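Local coordinates for X-PRO dipeptidase (Streptococcus pyogenes M1 GAS, PDB 3O5V), which probably acts, as the full-length manganese-dependent enzyme, as a dipeptidase that splits Xaa-Pro dipeptides, and is represented here by its N-terminal creatinase/prolidase domain, at residues A[11-22]-A[117-128]. Residues are numbered along the deposited sequence; the frame is centred on the assembly and turned at random. Where two conformers were deposited one is given.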
loop_
_atom_site.group_PDB
_atom_site.type_symbol
_atom_site.label_atom_id
_atom_site.label_comp_id
_atom_site.label_asym_id
_atom_site.label_seq_id
_atom_site.Cartn_x
_atom_site.Cartn_y
_atom_site.Cartn_z
ATOM N N TYR A 11 0.855 0.441 -15.413
ATOM C CA TYR A 11 0.431 1.838 -15.244
ATOM C C TYR A 11 1.540 2.714 -14.676
ATOM O O TYR A 11 1.834 3.787 -15.224
ATOM C CB TYR A 11 -0.798 1.913 -14.339
ATOM C CG TYR A 11 -1.310 3.326 -14.134
ATOM C CD1 TYR A 11 -1.926 4.026 -15.173
ATOM C CD2 TYR A 11 -1.175 3.959 -12.898
ATOM C CE1 TYR A 11 -2.416 5.316 -14.982
ATOM C CE2 TYR A 11 -1.657 5.250 -12.698
ATOM C CZ TYR A 11 -2.265 5.922 -13.746
ATOM O OH TYR A 11 -2.736 7.198 -13.553
ATOM N N LEU A 12 2.151 2.259 -13.580
ATOM C CA LEU A 12 3.296 2.933 -12.980
ATOM C C LEU A 12 4.440 3.141 -13.978
ATOM O O LEU A 12 5.013 4.231 -14.051
ATOM C CB LEU A 12 3.787 2.152 -11.755
ATOM C CG LEU A 12 2.806 2.059 -10.577
ATOM C CD1 LEU A 12 3.327 1.063 -9.546
ATOM C CD2 LEU A 12 2.565 3.438 -9.940
ATOM N N ASP A 13 4.756 2.104 -14.754
ATOM C CA ASP A 13 5.812 2.207 -15.760
ATOM C C ASP A 13 5.467 3.218 -16.844
ATOM O O ASP A 13 6.323 4.007 -17.234
ATOM C CB ASP A 13 6.138 0.842 -16.365
ATOM C CG ASP A 13 7.005 -0.018 -15.447
ATOM O OD1 ASP A 13 7.571 0.497 -14.454
ATOM O OD2 ASP A 13 7.123 -1.230 -15.726
ATOM N N GLN A 14 4.219 3.199 -17.313
ATOM C CA GLN A 14 3.711 4.199 -18.257
ATOM C C GLN A 14 3.740 5.643 -17.717
ATOM O O GLN A 14 3.902 6.592 -18.505
ATOM C CB GLN A 14 2.298 3.838 -18.692
ATOM C CG GLN A 14 2.245 2.637 -19.639
ATOM C CD GLN A 14 0.851 2.068 -19.834
ATOM O OE1 GLN A 14 -0.054 2.284 -19.026
ATOM N NE2 GLN A 14 0.679 1.317 -20.905
ATOM N N LYS A 15 3.586 5.807 -16.397
ATOM C CA LYS A 15 3.626 7.133 -15.752
ATOM C C LYS A 15 5.008 7.495 -15.224
ATOM O O LYS A 15 5.192 8.569 -14.621
ATOM C CB LYS A 15 2.595 7.233 -14.612
ATOM C CG LYS A 15 1.165 6.867 -15.005
ATOM C CD LYS A 15 0.637 7.724 -16.162
ATOM C CE LYS A 15 -0.073 8.966 -15.668
ATOM N NZ LYS A 15 -0.708 9.709 -16.801
ATOM N N GLY A 16 5.978 6.609 -15.438
ATOM C CA GLY A 16 7.329 6.784 -14.905
ATOM C C GLY A 16 7.350 6.932 -13.396
ATOM O O GLY A 16 8.124 7.722 -12.857
ATOM N N ALA A 17 6.492 6.178 -12.710
ATOM C CA ALA A 17 6.451 6.175 -11.246
ATOM C C ALA A 17 6.954 4.835 -10.736
ATOM O O ALA A 17 6.933 3.845 -11.467
ATOM C CB ALA A 17 5.041 6.430 -10.765
ATOM N N GLU A 18 7.390 4.788 -9.483
ATOM C CA GLU A 18 7.997 3.562 -8.965
ATOM C C GLU A 18 7.130 2.827 -7.921
ATOM O O GLU A 18 7.457 1.707 -7.522
ATOM C CB GLU A 18 9.392 3.858 -8.383
ATOM C CG GLU A 18 10.406 4.447 -9.388
ATOM C CD GLU A 18 10.224 5.947 -9.640
ATOM O OE1 GLU A 18 9.703 6.660 -8.746
ATOM O OE2 GLU A 18 10.612 6.414 -10.740
ATOM N N LEU A 19 6.050 3.464 -7.466
ATOM C CA LEU A 19 5.309 2.959 -6.298
ATOM C C LEU A 19 3.860 3.433 -6.285
ATOM O O LEU A 19 3.595 4.621 -6.473
ATOM C CB LEU A 19 5.977 3.470 -5.015
ATOM C CG LEU A 19 6.085 2.656 -3.712
ATOM C CD1 LEU A 19 5.998 3.526 -2.440
ATOM C CD2 LEU A 19 5.178 1.432 -3.593
ATOM N N ALA A 20 2.927 2.513 -6.055
ATOM C CA ALA A 20 1.542 2.877 -5.745
ATOM C C ALA A 20 1.254 2.439 -4.315
ATOM O O ALA A 20 1.647 1.333 -3.911
ATOM C CB ALA A 20 0.566 2.212 -6.711
ATOM N N ILE A 21 0.588 3.300 -3.549
ATOM C CA ILE A 21 0.219 2.972 -2.172
ATOM C C ILE A 21 -1.285 2.984 -2.036
ATOM O O ILE A 21 -1.914 4.048 -2.108
ATOM C CB ILE A 21 0.852 3.951 -1.116
ATOM C CG1 ILE A 21 2.362 4.092 -1.333
ATOM C CG2 ILE A 21 0.501 3.506 0.303
ATOM C CD1 ILE A 21 3.071 4.983 -0.293
ATOM N N PHE A 22 -1.880 1.807 -1.868
ATOM C CA PHE A 22 -3.328 1.751 -1.683
ATOM C C PHE A 22 -3.681 1.778 -0.201
ATOM O O PHE A 22 -2.954 1.201 0.607
ATOM C CB PHE A 22 -3.910 0.527 -2.390
ATOM C CG PHE A 22 -3.671 0.532 -3.877
ATOM C CD1 PHE A 22 -4.577 1.147 -4.740
ATOM C CD2 PHE A 22 -2.521 -0.052 -4.412
ATOM C CE1 PHE A 22 -4.351 1.160 -6.130
ATOM C CE2 PHE A 22 -2.283 -0.051 -5.793
ATOM C CZ PHE A 22 -3.202 0.569 -6.651
ATOM N N PHE A 117 8.611 8.458 2.917
ATOM C CA PHE A 117 8.883 8.634 1.499
ATOM C C PHE A 117 9.060 10.116 1.206
ATOM O O PHE A 117 8.171 10.933 1.484
ATOM C CB PHE A 117 7.729 8.088 0.647
ATOM C CG PHE A 117 7.458 6.621 0.848
ATOM C CD1 PHE A 117 8.125 5.666 0.080
ATOM C CD2 PHE A 117 6.530 6.195 1.803
ATOM C CE1 PHE A 117 7.877 4.303 0.259
ATOM C CE2 PHE A 117 6.276 4.828 2.001
ATOM C CZ PHE A 117 6.954 3.885 1.223
ATOM N N SER A 118 10.199 10.463 0.626
ATOM C CA SER A 118 10.472 11.855 0.333
ATOM C C SER A 118 10.072 12.207 -1.096
ATOM O O SER A 118 10.137 13.369 -1.486
ATOM C CB SER A 118 11.945 12.192 0.625
ATOM O OG SER A 118 12.789 11.424 -0.207
ATOM N N GLY A 119 9.607 11.212 -1.856
ATOM C CA GLY A 119 9.188 11.427 -3.244
ATOM C C GLY A 119 7.931 12.259 -3.448
ATOM O O GLY A 119 7.250 12.636 -2.489
ATOM N N GLN A 120 7.627 12.539 -4.713
ATOM C CA GLN A 120 6.443 13.288 -5.106
ATOM C C GLN A 120 5.210 12.392 -5.147
ATOM O O GLN A 120 5.223 11.361 -5.822
ATOM C CB GLN A 120 6.658 13.867 -6.507
ATOM C CG GLN A 120 5.846 15.094 -6.795
ATOM C CD GLN A 120 6.298 16.271 -5.944
ATOM O OE1 GLN A 120 5.482 17.064 -5.484
ATOM N NE2 GLN A 120 7.613 16.373 -5.712
ATOM N N PHE A 121 4.141 12.810 -4.469
ATOM C CA PHE A 121 2.881 12.060 -4.461
ATOM C C PHE A 121 1.898 12.556 -5.511
ATOM O O PHE A 121 1.685 13.772 -5.655
ATOM C CB PHE A 121 2.224 12.107 -3.078
ATOM C CG PHE A 121 2.854 11.184 -2.074
ATOM C CD1 PHE A 121 2.155 10.079 -1.594
ATOM C CD2 PHE A 121 4.140 11.423 -1.600
ATOM C CE1 PHE A 121 2.732 9.225 -0.656
ATOM C CE2 PHE A 121 4.729 10.571 -0.667
ATOM C CZ PHE A 121 4.020 9.465 -0.201
ATOM N N ASN A 122 1.309 11.600 -6.229
ATOM C CA ASN A 122 0.307 11.856 -7.267
ATOM C C ASN A 122 -0.974 11.080 -6.968
ATOM O O ASN A 122 -0.936 10.065 -6.272
ATOM C CB ASN A 122 0.832 11.443 -8.647
ATOM C CG ASN A 122 1.980 12.315 -9.130
ATOM O OD1 ASN A 122 2.768 11.903 -9.986
ATOM N ND2 ASN A 122 2.075 13.527 -8.592
ATOM N N ASN A 123 -2.100 11.552 -7.504
ATOM C CA ASN A 123 -3.417 10.947 -7.260
ATOM C C ASN A 123 -3.704 9.678 -8.089
ATOM O O ASN A 123 -3.684 9.711 -9.316
ATOM C CB ASN A 123 -4.519 11.994 -7.500
ATOM C CG ASN A 123 -5.888 11.563 -6.981
ATOM O OD1 ASN A 123 -6.897 12.217 -7.269
ATOM N ND2 ASN A 123 -5.937 10.493 -6.216
ATOM N N LEU A 124 -3.990 8.581 -7.390
ATOM C CA LEU A 124 -4.330 7.284 -7.989
ATOM C C LEU A 124 -5.807 7.106 -8.312
ATOM O O LEU A 124 -6.191 6.136 -8.973
ATOM C CB LEU A 124 -3.992 6.164 -7.014
ATOM C CG LEU A 124 -2.867 5.178 -7.268
ATOM C CD1 LEU A 124 -2.809 4.195 -6.085
ATOM C CD2 LEU A 124 -2.993 4.462 -8.615
ATOM N N THR A 125 -6.652 8.004 -7.821
ATOM C CA THR A 125 -8.089 7.759 -7.912
ATOM C C THR A 125 -8.628 7.702 -9.363
ATOM O O THR A 125 -9.530 6.911 -9.625
ATOM C CB THR A 125 -8.929 8.637 -6.922
ATOM O OG1 THR A 125 -8.734 10.027 -7.210
ATOM C CG2 THR A 125 -8.506 8.333 -5.450
ATOM N N PRO A 126 -8.041 8.483 -10.311
ATOM C CA PRO A 126 -8.412 8.277 -11.717
ATOM C C PRO A 126 -8.156 6.846 -12.204
ATOM O O PRO A 126 -9.006 6.280 -12.888
ATOM C CB PRO A 126 -7.516 9.270 -12.472
ATOM C CG PRO A 126 -7.309 10.381 -11.494
ATOM C CD PRO A 126 -7.184 9.681 -10.156
ATOM N N TYR A 127 -7.013 6.264 -11.853
ATOM C CA TYR A 127 -6.763 4.870 -12.219
ATOM C C TYR A 127 -7.793 3.938 -11.567
ATOM O O TYR A 127 -8.387 3.090 -12.239
ATOM C CB TYR A 127 -5.335 4.418 -11.868
ATOM C CG TYR A 127 -5.106 2.963 -12.218
ATOM C CD1 TYR A 127 -4.674 2.595 -13.495
ATOM C CD2 TYR A 127 -5.364 1.948 -11.286
ATOM C CE1 TYR A 127 -4.481 1.255 -13.839
ATOM C CE2 TYR A 127 -5.179 0.601 -11.618
ATOM C CZ TYR A 127 -4.739 0.267 -12.899
ATOM O OH TYR A 127 -4.544 -1.049 -13.236
ATOM N N VAL A 128 -7.997 4.102 -10.261
ATOM C CA VAL A 128 -8.936 3.271 -9.502
ATOM C C VAL A 128 -10.353 3.333 -10.079
ATOM O O VAL A 128 -10.951 2.301 -10.368
ATOM C CB VAL A 128 -8.900 3.624 -7.998
ATOM C CG1 VAL A 128 -10.087 3.015 -7.234
ATOM C CG2 VAL A 128 -7.570 3.163 -7.404
HETATM O O HOH W 1 -4.496 7.848 -11.389
HETATM O O HOH W 2 3.656 10.676 -13.024
#
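Tyr11 CA of helix 3-14 lies 8.4 Å from Tyr127 CA of helix 125-129, and Ala20 CA of strand 19-22 lies 7.7 Å from Leu124 CA; no direct hydrogen bond joins 11-22 to 117-128. The two tyrosine side chains run antiparallel alongside each other, their ring planes inclined by 40°. CD1 of Tyr127 lies over one face of the Tyr11 ring, 3.5 Å from Tyr11 CG, and Tyr127 CB makes a CH-pi contact with the same ring. CG of Tyr11 is anti to the backbone N (chi1 -179°), which carries the ring across to Tyr127, while CG of Lys15 lies over the opposite face. Tyrosine suits this partly exposed place: its ring packs while Tyr11 OH hydrogen-bonds to a water whose O lies 2.9 Å away, and this water bridges the segments by donating to Asn123 O and accepting from Tyr127 N. Deeper in, Leu124 sends CD1 over the face of the Phe22 ring, 3.4 Å from Phe22 CE1, and against the small CB of Ala20; Val128 CG2 reaches the edge of that ring. On the other face of strand 19-22, the Phe117 ring receives Ile21 CD1 over one face, 3.9 Å from Phe117 CE2, and Leu19 CD1 obliquely. The methyl ends of leucine and isoleucine suit these places because they lie against a flat ring without burying a polar group. Strand 97-100, whose Tyr99 makes backbone hydrogen bonds to Leu19 and Ile21, runs between strands 19-22 and 120-123: on one face of the mixed sheet Tyr11 and Tyr127 join helices 3-14 and 125-129 and Leu124 packs on Tyr99, while on the other Phe117 and Ile21 also pack on Phe46 of strand 44-48.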